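Local atomic coordinates of NEQ263 (Nanoarchaeum equitans Kin4-M, PDB entry 5BN4), a protein that probably serves as the B subunit of an archaeal-type ATP synthase headpiece, contributing to ATP-binding sites at the interface with the catalytic alpha chain. Residues E25-I30 with L42-Y47; Q128-F133 with S323-A328; D369-K374 with S408-S413. One frame throughout, in Å; residues are numbered along the deposited sequence.

Interaction 1: residues E25-I30 with L42-Y47; sequences EETKAI and LLFDYY
Lys28 lays its CB over one face of the Phe44 ring, a CH-pi contact 3.6 Å from the ring centroid and only 7° off the ring normal. Its CG lies anti to the carbonyl carbon (chi1 -56°), and the extended chain carries CD to within 4.0 Å of Phe44 CE2. Ile30 meets the same ring obliquely, CG1 3.6 Å from Phe44 CE1, and Phe77 stacks on the ring from outside the two segments. The backbones belong to a beta hairpin, strands 28-34 and 38-43, in the antiparallel sheet of the N-terminal domain. Ile30 and Leu42 form a hydrogen-bonded pair (Leu42 N to Ile30 O, 2.9 Å), their side chains packing on Ile197 of helix 196-215; Ala29 and Leu43 are the adjoining non-hydrogen-bonded pair, on the other face. Just past the end of strand 38-43, Phe44 N still bonds Lys28 O at 3.2 Å. Thr27 OG1 donates to Asp45 OD1 at 2.6 Å, meeting it nearly along the C-O axis of the carboxylate. With OG1 anti to the backbone N (chi1 -171°), Thr27 CG2 is left to reach Tyr47, 3.6 Å from CD1. The Tyr47 hydroxyl, hydrogen-bonded to Glu50 O, lies beside the Glu25 side chain.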
loop_
_atom_site.group_PDB
_atom_site.type_symbol
_atom_site.label_atom_id
_atom_site.label_comp_id
_atom_site.label_asym_id
_atom_site.label_seq_id
_atom_site.Cartn_x
_atom_site.Cartn_y
_atom_site.Cartn_z
ATOM N N GLU B 25 -43.976 12.984 -8.330
ATOM C CA GLU B 25 -45.324 12.741 -7.831
ATOM C C GLU B 25 -45.377 12.893 -6.313
ATOM O O GLU B 25 -46.036 13.793 -5.795
ATOM C CB GLU B 25 -45.821 11.358 -8.254
ATOM C CG GLU B 25 -46.040 11.219 -9.753
ATOM C CD GLU B 25 -46.759 9.936 -10.127
ATOM O OE1 GLU B 25 -47.814 10.020 -10.790
ATOM O OE2 GLU B 25 -46.268 8.847 -9.763
ATOM N N GLU B 26 -44.673 12.014 -5.609
ATOM C CA GLU B 26 -44.640 12.054 -4.151
ATOM C C GLU B 26 -43.348 12.668 -3.624
ATOM O O GLU B 26 -43.375 13.538 -2.753
ATOM C CB GLU B 26 -44.833 10.648 -3.569
ATOM C CG GLU B 26 -44.109 10.388 -2.243
ATOM C CD GLU B 26 -44.807 10.992 -1.032
ATOM O OE1 GLU B 26 -45.321 12.126 -1.125
ATOM O OE2 GLU B 26 -44.837 10.325 0.024
ATOM N N THR B 27 -42.220 12.218 -4.162
ATOM C CA THR B 27 -40.919 12.601 -3.625
ATOM C C THR B 27 -40.286 13.783 -4.354
ATOM O O THR B 27 -40.728 14.177 -5.434
ATOM C CB THR B 27 -39.935 11.418 -3.656
ATOM O OG1 THR B 27 -38.744 11.767 -2.941
ATOM C CG2 THR B 27 -39.580 11.058 -5.090
ATOM N N LYS B 28 -39.247 14.342 -3.743
ATOM C CA LYS B 28 -38.482 15.424 -4.346
ATOM C C LYS B 28 -37.113 14.905 -4.762
ATOM O O LYS B 28 -36.829 13.712 -4.636
ATOM C CB LYS B 28 -38.321 16.582 -3.360
ATOM C CG LYS B 28 -39.628 17.129 -2.809
ATOM C CD LYS B 28 -39.372 18.244 -1.807
ATOM C CE LYS B 28 -40.666 18.759 -1.200
ATOM N NZ LYS B 28 -40.411 19.825 -0.189
ATOM N N ALA B 29 -36.262 15.802 -5.247
ATOM C CA ALA B 29 -34.920 15.425 -5.673
ATOM C C ALA B 29 -33.994 16.632 -5.717
ATOM O O ALA B 29 -34.444 17.766 -5.875
ATOM C CB ALA B 29 -34.965 14.742 -7.033
ATOM N N ILE B 30 -32.697 16.382 -5.573
ATOM C CA ILE B 30 -31.701 17.442 -5.636
ATOM C C ILE B 30 -30.773 17.235 -6.823
ATOM O O ILE B 30 -30.147 16.182 -6.955
ATOM C CB ILE B 30 -30.845 17.495 -4.357
ATOM C CG1 ILE B 30 -31.733 17.631 -3.121
ATOM C CG2 ILE B 30 -29.858 18.649 -4.430
ATOM C CD1 ILE B 30 -32.473 18.943 -3.051
ATOM N N LEU B 42 -30.586 13.292 -7.111
ATOM C CA LEU B 42 -30.727 12.290 -6.063
ATOM C C LEU B 42 -32.123 12.320 -5.456
ATOM O O LEU B 42 -32.578 13.359 -4.981
ATOM C CB LEU B 42 -29.683 12.516 -4.969
ATOM C CG LEU B 42 -28.340 11.812 -5.146
ATOM C CD1 LEU B 42 -27.313 12.372 -4.177
ATOM C CD2 LEU B 42 -28.513 10.320 -4.935
ATOM N N LEU B 43 -32.795 11.174 -5.471
ATOM C CA LEU B 43 -34.124 11.053 -4.883
ATOM C C LEU B 43 -34.071 11.214 -3.369
ATOM O O LEU B 43 -33.095 10.826 -2.727
ATOM C CB LEU B 43 -34.741 9.699 -5.234
ATOM C CG LEU B 43 -34.877 9.394 -6.726
ATOM C CD1 LEU B 43 -35.433 7.995 -6.934
ATOM C CD2 LEU B 43 -35.755 10.435 -7.403
ATOM N N PHE B 44 -35.128 11.787 -2.804
ATOM C CA PHE B 44 -35.214 11.984 -1.361
ATOM C C PHE B 44 -35.382 10.660 -0.627
ATOM O O PHE B 44 -34.968 10.524 0.523
ATOM C CB PHE B 44 -36.372 12.923 -1.016
ATOM C CG PHE B 44 -36.001 14.378 -1.038
ATOM C CD1 PHE B 44 -35.195 14.886 -2.045
ATOM C CD2 PHE B 44 -36.466 15.240 -0.059
ATOM C CE1 PHE B 44 -34.856 16.225 -2.070
ATOM C CE2 PHE B 44 -36.129 16.581 -0.078
ATOM C CZ PHE B 44 -35.322 17.073 -1.086
ATOM N N ASP B 45 -35.991 9.688 -1.300
ATOM C CA ASP B 45 -36.225 8.375 -0.708
ATOM C C ASP B 45 -36.528 7.325 -1.772
ATOM O O ASP B 45 -36.267 7.534 -2.957
ATOM C CB ASP B 45 -37.362 8.440 0.315
ATOM C CG ASP B 45 -38.604 9.113 -0.236
ATOM O OD1 ASP B 45 -38.490 9.824 -1.255
ATOM O OD2 ASP B 45 -39.692 8.938 0.355
ATOM N N TYR B 46 -37.079 6.196 -1.339
ATOM C CA TYR B 46 -37.416 5.108 -2.250
ATOM C C TYR B 46 -38.584 5.492 -3.155
ATOM O O TYR B 46 -39.691 5.752 -2.682
ATOM C CB TYR B 46 -37.735 3.833 -1.464
ATOM C CG TYR B 46 -38.237 2.686 -2.315
ATOM C CD1 TYR B 46 -37.446 2.142 -3.318
ATOM C CD2 TYR B 46 -39.495 2.140 -2.105
ATOM C CE1 TYR B 46 -37.898 1.091 -4.096
ATOM C CE2 TYR B 46 -39.957 1.089 -2.875
ATOM C CZ TYR B 46 -39.154 0.570 -3.869
ATOM O OH TYR B 46 -39.611 -0.476 -4.639
ATOM N N TYR B 47 -38.325 5.532 -4.459
ATOM C CA TYR B 47 -39.341 5.922 -5.430
ATOM C C TYR B 47 -39.480 4.876 -6.533
ATOM O O TYR B 47 -38.495 4.478 -7.155
ATOM C CB TYR B 47 -39.012 7.291 -6.027
ATOM C CG TYR B 47 -40.055 7.813 -6.990
ATOM C CD1 TYR B 47 -41.291 8.251 -6.535
ATOM C CD2 TYR B 47 -39.800 7.876 -8.353
ATOM C CE1 TYR B 47 -42.248 8.731 -7.411
ATOM C CE2 TYR B 47 -40.748 8.355 -9.237
ATOM C CZ TYR B 47 -41.970 8.781 -8.761
ATOM O OH TYR B 47 -42.917 9.258 -9.637
#

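Interaction 2: residues Q128-F133 with S323-A328. With ANP (phosphoaminophosphonic acid-adenylate ester), chain C.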
loop_
_atom_site.group_PDB
_atom_site.type_symbol
_atom_site.label_atom_id
_atom_site.label_comp_id
_atom_site.label_asym_id
_atom_site.label_seq_id
_atom_site.Cartn_x
_atom_site.Cartn_y
_atom_site.Cartn_z
ATOM N N GLN B 128 -16.920 26.413 21.452
ATOM C CA GLN B 128 -15.828 25.580 20.959
ATOM C C GLN B 128 -16.350 24.388 20.162
ATOM O O GLN B 128 -17.406 23.836 20.473
ATOM C CB GLN B 128 -14.966 25.091 22.127
ATOM C CG GLN B 128 -13.704 24.336 21.725
ATOM C CD GLN B 128 -12.880 23.901 22.923
ATOM O OE1 GLN B 128 -13.345 23.954 24.061
ATOM N NE2 GLN B 128 -11.647 23.474 22.671
ATOM N N LYS B 129 -15.612 24.007 19.126
ATOM C CA LYS B 129 -15.881 22.765 18.412
ATOM C C LYS B 129 -14.835 21.724 18.795
ATOM O O LYS B 129 -13.649 21.873 18.495
ATOM C CB LYS B 129 -15.890 22.991 16.897
ATOM C CG LYS B 129 -14.750 23.864 16.393
ATOM C CD LYS B 129 -14.588 23.760 14.891
ATOM C CE LYS B 129 -13.386 24.554 14.419
ATOM N NZ LYS B 129 -13.542 26.009 14.682
ATOM N N ILE B 130 -15.278 20.678 19.482
ATOM C CA ILE B 130 -14.380 19.611 19.901
ATOM C C ILE B 130 -15.022 18.253 19.612
ATOM O O ILE B 130 -16.227 18.077 19.777
ATOM C CB ILE B 130 -13.968 19.761 21.393
ATOM C CG1 ILE B 130 -12.765 18.878 21.721
ATOM C CG2 ILE B 130 -15.135 19.470 22.321
ATOM C CD1 ILE B 130 -12.095 19.237 23.028
ATOM N N ALA B 131 -14.219 17.301 19.153
ATOM C CA ALA B 131 -14.755 16.032 18.676
ATOM C C ALA B 131 -14.475 14.870 19.619
ATOM O O ALA B 131 -13.637 14.968 20.515
ATOM C CB ALA B 131 -14.222 15.723 17.283
ATOM N N ILE B 132 -15.190 13.770 19.410
ATOM C CA ILE B 132 -14.940 12.539 20.146
ATOM C C ILE B 132 -14.459 11.459 19.184
ATOM O O ILE B 132 -15.155 11.112 18.230
ATOM C CB ILE B 132 -16.204 12.040 20.874
ATOM C CG1 ILE B 132 -16.731 13.108 21.835
ATOM C CG2 ILE B 132 -15.913 10.747 21.622
ATOM C CD1 ILE B 132 -17.965 12.679 22.605
ATOM N N PHE B 133 -13.258 10.941 19.425
ATOM C CA PHE B 133 -12.729 9.851 18.615
ATOM C C PHE B 133 -12.896 8.541 19.370
ATOM O O PHE B 133 -12.371 8.383 20.472
ATOM C CB PHE B 133 -11.250 10.072 18.280
ATOM C CG PHE B 133 -11.002 11.176 17.286
ATOM C CD1 PHE B 133 -12.056 11.887 16.732
ATOM C CD2 PHE B 133 -9.710 11.495 16.900
ATOM C CE1 PHE B 133 -11.827 12.901 15.820
ATOM C CE2 PHE B 133 -9.473 12.506 15.985
ATOM C CZ PHE B 133 -10.534 13.210 15.446
ATOM N N SER B 323 -5.867 12.953 23.979
ATOM C CA SER B 323 -6.912 13.971 23.924
ATOM C C SER B 323 -6.316 15.372 23.981
ATOM O O SER B 323 -5.193 15.562 24.449
ATOM C CB SER B 323 -7.919 13.792 25.064
ATOM O OG SER B 323 -8.392 12.459 25.136
ATOM N N LEU B 324 -7.080 16.351 23.511
ATOM C CA LEU B 324 -6.612 17.730 23.463
ATOM C C LEU B 324 -7.780 18.703 23.399
ATOM O O LEU B 324 -8.803 18.420 22.779
ATOM C CB LEU B 324 -5.699 17.935 22.250
ATOM C CG LEU B 324 -5.191 19.351 21.956
ATOM C CD1 LEU B 324 -4.202 19.811 23.016
ATOM C CD2 LEU B 324 -4.570 19.422 20.570
ATOM N N SER B 325 -7.625 19.845 24.061
ATOM C CA SER B 325 -8.545 20.962 23.904
ATOM C C SER B 325 -7.723 22.203 23.584
ATOM O O SER B 325 -7.032 22.738 24.451
ATOM C CB SER B 325 -9.370 21.176 25.171
ATOM O OG SER B 325 -10.294 22.237 25.001
ATOM N N ARG B 326 -7.786 22.646 22.333
ATOM C CA ARG B 326 -6.929 23.729 21.865
ATOM C C ARG B 326 -7.200 25.047 22.584
ATOM O O ARG B 326 -6.270 25.769 22.943
ATOM C CB ARG B 326 -7.074 23.918 20.353
ATOM C CG ARG B 326 -6.671 22.705 19.531
ATOM C CD ARG B 326 -6.823 22.984 18.047
ATOM N NE ARG B 326 -6.598 21.795 17.230
ATOM C CZ ARG B 326 -5.447 21.508 16.630
ATOM N NH1 ARG B 326 -4.412 22.325 16.754
ATOM N NH2 ARG B 326 -5.335 20.403 15.903
ATOM N N LEU B 327 -8.474 25.355 22.800
ATOM C CA LEU B 327 -8.848 26.635 23.387
ATOM C C LEU B 327 -8.899 26.579 24.913
ATOM O O LEU B 327 -9.262 27.561 25.559
ATOM C CB LEU B 327 -10.189 27.113 22.825
ATOM C CG LEU B 327 -10.311 27.132 21.297
ATOM C CD1 LEU B 327 -11.617 27.777 20.864
ATOM C CD2 LEU B 327 -9.125 27.842 20.667
ATOM N N ALA B 328 -8.518 25.435 25.476
ATOM C CA ALA B 328 -8.577 25.206 26.921
ATOM C C ALA B 328 -7.889 26.291 27.745
ATOM O O ALA B 328 -8.430 26.750 28.750
ATOM C CB ALA B 328 -7.989 23.844 27.262
HETATM P PG ANP C . -2.872 24.057 13.363
HETATM O O1G ANP C . -3.754 24.810 14.409
HETATM O O2G ANP C . -2.566 25.024 12.136
HETATM O O3G ANP C . -3.604 22.823 12.819
HETATM P PB ANP C . -1.305 22.276 14.878
HETATM O O1B ANP C . 0.036 21.584 14.497
HETATM O O2B ANP C . -2.457 21.296 14.537
HETATM N N3B ANP C . -1.409 23.721 14.030
HETATM P PA ANP C . -1.513 23.972 17.079
HETATM O O1A ANP C . -0.513 24.945 16.419
HETATM O O2A ANP C . -2.967 24.505 16.821
HETATM O O3A ANP C . -1.270 22.535 16.393
HETATM O "O5'" ANP C . -1.224 23.801 18.605
HETATM C "C5'" ANP C . -1.669 22.608 19.259
HETATM C "C4'" ANP C . -1.412 22.721 20.744
HETATM O "O4'" ANP C . -0.061 22.839 21.007
HETATM C "C3'" ANP C . -2.136 23.933 21.316
HETATM O "O3'" ANP C . -3.190 23.581 22.079
HETATM C "C2'" ANP C . -1.128 24.639 22.139
HETATM O "O2'" ANP C . -1.515 24.842 23.459
HETATM C "C1'" ANP C . 0.095 23.758 22.063
HETATM N N9 ANP C . 1.345 24.500 21.895
HETATM C C8 ANP C . 2.031 24.652 20.750
HETATM N N7 ANP C . 3.107 25.379 20.971
HETATM C C5 ANP C . 3.155 25.723 22.255
HETATM C C6 ANP C . 4.040 26.462 23.033
HETATM N N6 ANP C . 5.202 27.041 22.427
HETATM N N1 ANP C . 3.805 26.629 24.344
HETATM C C2 ANP C . 2.713 26.091 24.940
HETATM N N3 ANP C . 1.830 25.363 24.213
HETATM C C4 ANP C . 2.026 25.164 22.878
#
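Gln128 and Ser325 join two parts of the P-loop NTPase-type nucleotide-binding domain: the segment leading into strand 131-134 of the core sheet, and the short strand 324-325 with the type I turn Ser325-Ala328 that follows it. The polar link is one nearly straight hydrogen bond, Gln128 NE2 to Ser325 OG, 3.0 Å with 164° at the hydrogen; the hydroxyl lies close to the amide plane. CG of Gln128 is anti to the backbone N (chi1 -174°) and the chain stays extended, which carries the amide across to the turn. Both ends of that amide have further partners, OE1 taking Leu125 N and NE2 also giving to Glu300 O, while Ser325 OG is bonded to Pro123 O. A leucine in place of Gln128 would probably leave Leu125 N and Glu300 O without these bonds and Ser325 OG with Pro123 O but not the amide.

Van der Waals packing is slight: Leu327 CB lies 3.9 Å from Gln128 NE2, and Ile130 CD1 comes to 3.4 Å from Leu324 O.

Hydrogen bonds to the nucleotide analogue ANP come from Arg326, the ADP-binding residue of the turn. The neighbouring V-type ATP synthase alpha chain also binds ANP, for instance through the backbone N of its Lys229, so the site is shared between subunits. Arg326 NE and NH2 are held by the carbonyls of Thr299, weakly, and Gly296. The guanidinium presents its edge to PB: NH1 donates to ANP O2B at 3.1 Å and O3A at 3.2 Å, and NH2 makes a weaker bond to O2B at 3.3 Å.

Interaction 3: residues D369-K374 with S408-S413; sequences DKAYLK and SGLPYS
This is a small packing contact near the surface of the helical C-terminal domain, where the first turns of helix 369-384 meet the loop that leaves helix 394-407. That helix ends in a Schellman motif, with Gly409 taking the positive phi (75°) that directs the chain out of the last turn and on to Leu410. Ala371 sits at the middle of the contact: its CB lies 3.3 Å from Ser408 O and 3.8 Å from Leu410 CD2. The backbones come close here, with the CA atoms of Ala371 and Ser408 5.1 Å apart, so the short methyl side chain suits the approach. Ser408 CB rests against Ala371 O at 3.5 Å, while its hydroxyl is hydrogen-bonded back to Ile404 O in the last turn of helix 394-407. Alongside it runs Lys374, whose CG passes 3.7 Å from Ser408 OG before the chain bends at chi2 and chi3 and takes the ammonium away to a salt bridge with Glu377. The Tyr372 ring reaches back to Leu410 and also packs on helix 334-356. Leu410, its CG anti to the carbonyl carbon (chi1 -58°), divides its two methyls between Ala371 and this ring: CD1 stands over one ring face, offset toward the rim, 4.2 Å from Tyr372 CE1.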
loop_
_atom_site.group_PDB
_atom_site.type_symbol
_atom_site.label_atom_id
_atom_site.label_comp_id
_atom_site.label_asym_id
_atom_site.label_seq_id
_atom_site.Cartn_x
_atom_site.Cartn_y
_atom_site.Cartn_z
ATOM N N ASP B 369 10.203 6.254 40.171
ATOM C CA ASP B 369 9.540 5.673 39.009
ATOM C C ASP B 369 8.379 4.775 39.418
ATOM O O ASP B 369 7.447 4.566 38.644
ATOM C CB ASP B 369 10.534 4.898 38.144
ATOM C CG ASP B 369 11.464 5.808 37.371
ATOM O OD1 ASP B 369 11.136 7.003 37.219
ATOM O OD2 ASP B 369 12.520 5.328 36.906
ATOM N N LYS B 370 8.441 4.241 40.633
ATOM C CA LYS B 370 7.323 3.474 41.166
ATOM C C LYS B 370 6.297 4.434 41.754
ATOM O O LYS B 370 5.139 4.073 41.966
ATOM C CB LYS B 370 7.788 2.473 42.225
ATOM C CG LYS B 370 8.255 3.103 43.526
ATOM C CD LYS B 370 8.182 2.103 44.669
ATOM C CE LYS B 370 6.753 1.628 44.892
ATOM N NZ LYS B 370 6.650 0.635 45.998
ATOM N N ALA B 371 6.735 5.663 42.015
ATOM C CA ALA B 371 5.844 6.712 42.491
ATOM C C ALA B 371 4.949 7.186 41.352
ATOM O O ALA B 371 3.732 7.285 41.506
ATOM C CB ALA B 371 6.643 7.873 43.058
ATOM N N TYR B 372 5.563 7.477 40.208
ATOM C CA TYR B 372 4.820 7.875 39.019
ATOM C C TYR B 372 3.991 6.715 38.484
ATOM O O TYR B 372 2.926 6.918 37.901
ATOM C CB TYR B 372 5.766 8.406 37.940
ATOM C CG TYR B 372 6.234 9.822 38.190
ATOM C CD1 TYR B 372 5.481 10.906 37.764
ATOM C CD2 TYR B 372 7.423 10.074 38.858
ATOM C CE1 TYR B 372 5.901 12.202 37.993
ATOM C CE2 TYR B 372 7.852 11.366 39.093
ATOM C CZ TYR B 372 7.087 12.426 38.657
ATOM O OH TYR B 372 7.507 13.716 38.886
ATOM N N LEU B 373 4.485 5.499 38.689
ATOM C CA LEU B 373 3.752 4.297 38.313
ATOM C C LEU B 373 2.481 4.181 39.144
ATOM O O LEU B 373 1.408 3.879 38.621
ATOM C CB LEU B 373 4.622 3.059 38.522
ATOM C CG LEU B 373 4.005 1.721 38.110
ATOM C CD1 LEU B 373 3.956 1.595 36.593
ATOM C CD2 LEU B 373 4.773 0.564 38.729
ATOM N N LYS B 374 2.612 4.423 40.445
ATOM C CA LYS B 374 1.467 4.416 41.346
ATOM C C LYS B 374 0.508 5.536 40.973
ATOM O O LYS B 374 -0.711 5.369 41.025
ATOM C CB LYS B 374 1.924 4.584 42.798
ATOM C CG LYS B 374 0.791 4.694 43.819
ATOM C CD LYS B 374 0.301 3.326 44.294
ATOM C CE LYS B 374 -0.831 2.780 43.430
ATOM N NZ LYS B 374 -1.295 1.440 43.894
ATOM N N SER B 408 0.814 8.735 46.188
ATOM C CA SER B 408 1.917 8.312 45.333
ATOM C C SER B 408 3.266 8.806 45.840
ATOM O O SER B 408 4.308 8.488 45.266
ATOM C CB SER B 408 1.689 8.796 43.900
ATOM O OG SER B 408 0.434 8.357 43.411
ATOM N N GLY B 409 3.247 9.587 46.916
ATOM C CA GLY B 409 4.470 10.125 47.483
ATOM C C GLY B 409 5.031 11.267 46.657
ATOM O O GLY B 409 6.236 11.525 46.667
ATOM N N LEU B 410 4.149 11.949 45.936
ATOM C CA LEU B 410 4.534 13.097 45.126
ATOM C C LEU B 410 4.083 14.385 45.813
ATOM O O LEU B 410 3.160 14.359 46.628
ATOM C CB LEU B 410 3.918 12.985 43.729
ATOM C CG LEU B 410 4.287 11.722 42.946
ATOM C CD1 LEU B 410 3.667 11.752 41.560
ATOM C CD2 LEU B 410 5.798 11.560 42.861
ATOM N N PRO B 411 4.745 15.511 45.502
ATOM C CA PRO B 411 4.388 16.802 46.102
ATOM C C PRO B 411 2.932 17.191 45.849
ATOM O O PRO B 411 2.496 17.235 44.698
ATOM C CB PRO B 411 5.325 17.783 45.392
ATOM C CG PRO B 411 6.506 16.961 45.021
ATOM C CD PRO B 411 5.959 15.609 44.670
ATOM N N TYR B 412 2.193 17.466 46.921
ATOM C CA TYR B 412 0.796 17.873 46.811
ATOM C C TYR B 412 0.535 19.185 47.548
ATOM O O TYR B 412 1.300 19.575 48.431
ATOM C CB TYR B 412 -0.138 16.768 47.321
ATOM C CG TYR B 412 0.035 16.418 48.785
ATOM C CD1 TYR B 412 1.037 15.549 49.199
ATOM C CD2 TYR B 412 -0.814 16.945 49.751
ATOM C CE1 TYR B 412 1.196 15.223 50.535
ATOM C CE2 TYR B 412 -0.665 16.626 51.090
ATOM C CZ TYR B 412 0.342 15.765 51.475
ATOM O OH TYR B 412 0.496 15.444 52.805
ATOM N N SER B 413 -0.548 19.861 47.180
ATOM C CA SER B 413 -0.883 21.153 47.768
ATOM C C SER B 413 -1.940 21.022 48.861
ATOM O O SER B 413 -3.070 20.611 48.598
ATOM C CB SER B 413 -1.364 22.122 46.685
ATOM O OG SER B 413 -1.682 23.387 47.238
#

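The three contacts follow one another along the chain, each closing before the next opens, and fall in three successive regions: the N-terminal beta domain, the nucleotide-binding domain and the helical C-terminal domain. Interactions 1 and 3 lie on opposite sides of the chain's centre, their centres about 63 Å apart, whereas interaction 2 is near the middle, about 38 Å from interaction 1 and 28 Å from interaction 3 between centres. No two touch, and none shares a strand or helix with another. Interaction 2 alone reaches the nucleotide; the flanking two pack a hairpin end and a helix exit within the end domains, well away from the shared site.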